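Local coordinates for protein phospholethanolamine N-methyltransferase 2 (Haemonchus contortus, PDB 4KRI) that probably transfers methyl groups from S-adenosylmethionine to phosphomonomethylethanolamine in phosphocholine synthesis, and is held here with that substrate and S-adenosylhomocysteine, at residues A212-F217 with R238-E243. Residues are numbered along the deposited sequence; the frame is centred on the assembly and turned at random.
Sequences AILKRF and RQAASE
From segment 212-217, Leu214 alone carries the apolar contact, and it does so with one methyl, CD1, directed at the backbone of helix 235-244, where Ala240 is its partner. That methyl sits 4.0 Å from Ala240 CA, and CD1 to Ala240 CB is 4.2 Å, so it rests against the small residue. The closest CA pair between 212-217 and 238-243 is Leu214 with Ala240, 7.5 Å. With CG anti to its own carbonyl carbon (chi1 -76°), the leucine reaches toward helix 235-244; it also touches Phe294 of strand 290-296. Only about 105 Å² is buried between the segments, all three touching residues being interior ones.

The two helices pack side by side on one face of the sheet in the Rossmann-like methyltransferase domain. Helix 235-244 directly follows strand 225-229 and a glycine-rich turn running into the helix start (Gly230, Gly232, Gly235) that fits the cofactor-binding motif of this fold; the Gln239 side chain lies about 8 Å from the bound S-adenosylhomocysteine.

Polar contact with helix 206-215 falls to Gln239. Its CG stands anti to the backbone N (chi1 -179°) and the chain beyond is extended, which carries the amide across to that helix, the glutamine and Leu214 running obliquely past each other. Gln239 OE1 lies 3.9 Å from Leu214 CD1, a van der Waals approach. Both ends of the buried amide are satisfied by helix 206-215, one and two turns before Leu214: OE1 accepts from Asn210 ND2 and NE2 donates to Trp207 O, a pairing that fixes which way round the amide is turned.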
loop_
_atom_site.group_PDB
_atom_site.type_symbol
_atom_site.label_atom_id
_atom_site.label_comp_id
_atom_site.label_asym_id
_atom_site.label_seq_id
_atom_site.Cartn_x
_atom_site.Cartn_y
_atom_site.Cartn_z
ATOM N N ALA A 212 -18.614 12.494 5.560
ATOM C CA ALA A 212 -19.791 12.626 4.708
ATOM C C ALA A 212 -19.787 11.540 3.629
ATOM O O ALA A 212 -20.827 10.967 3.318
ATOM C CB ALA A 212 -19.840 14.018 4.086
ATOM N N ILE A 213 -18.609 11.245 3.078
ATOM C CA ILE A 213 -18.487 10.192 2.069
ATOM C C ILE A 213 -18.759 8.806 2.662
ATOM O O ILE A 213 -19.479 8.001 2.066
ATOM C CB ILE A 213 -17.101 10.235 1.400
ATOM C CG1 ILE A 213 -16.936 11.584 0.704
ATOM C CG2 ILE A 213 -16.922 9.097 0.406
ATOM C CD1 ILE A 213 -15.701 11.697 -0.097
ATOM N N LEU A 214 -18.206 8.527 3.840
ATOM C CA LEU A 214 -18.427 7.228 4.482
ATOM C C LEU A 214 -19.903 6.947 4.730
ATOM O O LEU A 214 -20.353 5.802 4.640
ATOM C CB LEU A 214 -17.682 7.146 5.813
ATOM C CG LEU A 214 -16.181 6.930 5.670
ATOM C CD1 LEU A 214 -15.512 6.947 7.053
ATOM C CD2 LEU A 214 -15.902 5.613 4.950
ATOM N N LYS A 215 -20.657 7.988 5.042
ATOM C CA LYS A 215 -22.081 7.824 5.293
ATOM C C LYS A 215 -22.858 7.383 4.054
ATOM O O LYS A 215 -23.945 6.828 4.166
ATOM C CB LYS A 215 -22.672 9.117 5.868
ATOM C CG LYS A 215 -22.334 9.297 7.353
ATOM C CD LYS A 215 -22.817 10.646 7.886
ATOM C CE LYS A 215 -22.375 10.848 9.337
ATOM N NZ LYS A 215 -22.760 12.195 9.860
ATOM N N ARG A 216 -22.297 7.622 2.877
ATOM C CA ARG A 216 -22.978 7.236 1.645
ATOM C C ARG A 216 -22.902 5.736 1.354
ATOM O O ARG A 216 -23.490 5.253 0.380
ATOM C CB ARG A 216 -22.473 8.081 0.481
ATOM C CG ARG A 216 -22.708 9.559 0.752
ATOM C CD ARG A 216 -22.416 10.410 -0.430
ATOM N NE ARG A 216 -23.223 10.031 -1.582
ATOM C CZ ARG A 216 -23.264 10.739 -2.706
ATOM N NH1 ARG A 216 -22.557 11.852 -2.798
ATOM N NH2 ARG A 216 -24.009 10.337 -3.723
ATOM N N PHE A 217 -22.205 4.999 2.214
ATOM C CA PHE A 217 -22.247 3.535 2.161
ATOM C C PHE A 217 -23.619 3.061 2.610
ATOM O O PHE A 217 -24.046 1.954 2.267
ATOM C CB PHE A 217 -21.212 2.913 3.099
ATOM C CG PHE A 217 -19.894 2.572 2.447
ATOM C CD1 PHE A 217 -19.793 1.515 1.555
ATOM C CD2 PHE A 217 -18.748 3.283 2.763
ATOM C CE1 PHE A 217 -18.570 1.185 0.968
ATOM C CE2 PHE A 217 -17.524 2.957 2.191
ATOM C CZ PHE A 217 -17.430 1.897 1.297
ATOM N N ARG A 238 -8.461 5.134 9.843
ATOM C CA ARG A 238 -8.561 5.352 11.273
ATOM C C ARG A 238 -9.935 5.909 11.648
ATOM O O ARG A 238 -10.485 5.578 12.703
ATOM C CB ARG A 238 -7.428 6.279 11.747
ATOM C CG ARG A 238 -6.035 5.624 11.658
ATOM C CD ARG A 238 -5.864 4.529 12.697
ATOM N NE ARG A 238 -6.001 5.104 14.038
ATOM C CZ ARG A 238 -5.060 5.816 14.648
ATOM N NH1 ARG A 238 -3.889 6.030 14.058
ATOM N NH2 ARG A 238 -5.284 6.315 15.858
ATOM N N GLN A 239 -10.482 6.750 10.776
ATOM C CA GLN A 239 -11.809 7.328 10.984
ATOM C C GLN A 239 -12.938 6.307 10.824
ATOM O O GLN A 239 -13.903 6.305 11.593
ATOM C CB GLN A 239 -12.032 8.470 9.997
ATOM C CG GLN A 239 -13.375 9.146 10.145
ATOM C CD GLN A 239 -13.567 10.219 9.092
ATOM O OE1 GLN A 239 -13.284 9.992 7.920
ATOM N NE2 GLN A 239 -14.032 11.390 9.505
ATOM N N ALA A 240 -12.820 5.450 9.817
ATOM C CA ALA A 240 -13.792 4.369 9.642
ATOM C C ALA A 240 -13.838 3.483 10.885
ATOM O O ALA A 240 -14.918 3.075 11.346
ATOM C CB ALA A 240 -13.460 3.548 8.390
ATOM N N ALA A 241 -12.666 3.199 11.449
ATOM C CA ALA A 241 -12.609 2.376 12.640
ATOM C C ALA A 241 -13.158 3.142 13.844
ATOM O O ALA A 241 -13.959 2.603 14.622
ATOM C CB ALA A 241 -11.181 1.910 12.912
ATOM N N SER A 242 -12.739 4.392 14.019
ATOM C CA SER A 242 -13.107 5.084 15.261
ATOM C C SER A 242 -14.572 5.524 15.285
ATOM O O SER A 242 -15.198 5.545 16.344
ATOM C CB SER A 242 -12.187 6.273 15.533
ATOM O OG SER A 242 -12.324 7.239 14.511
ATOM N N GLU A 243 -15.120 5.848 14.122
ATOM C CA GLU A 243 -16.488 6.361 14.033
ATOM C C GLU A 243 -17.536 5.271 13.882
ATOM O O GLU A 243 -18.647 5.397 14.401
ATOM C CB GLU A 243 -16.613 7.320 12.845
ATOM C CG GLU A 243 -15.937 8.656 13.060
ATOM C CD GLU A 243 -16.690 9.532 14.050
ATOM O OE1 GLU A 243 -17.941 9.615 13.958
ATOM O OE2 GLU A 243 -16.030 10.134 14.924
#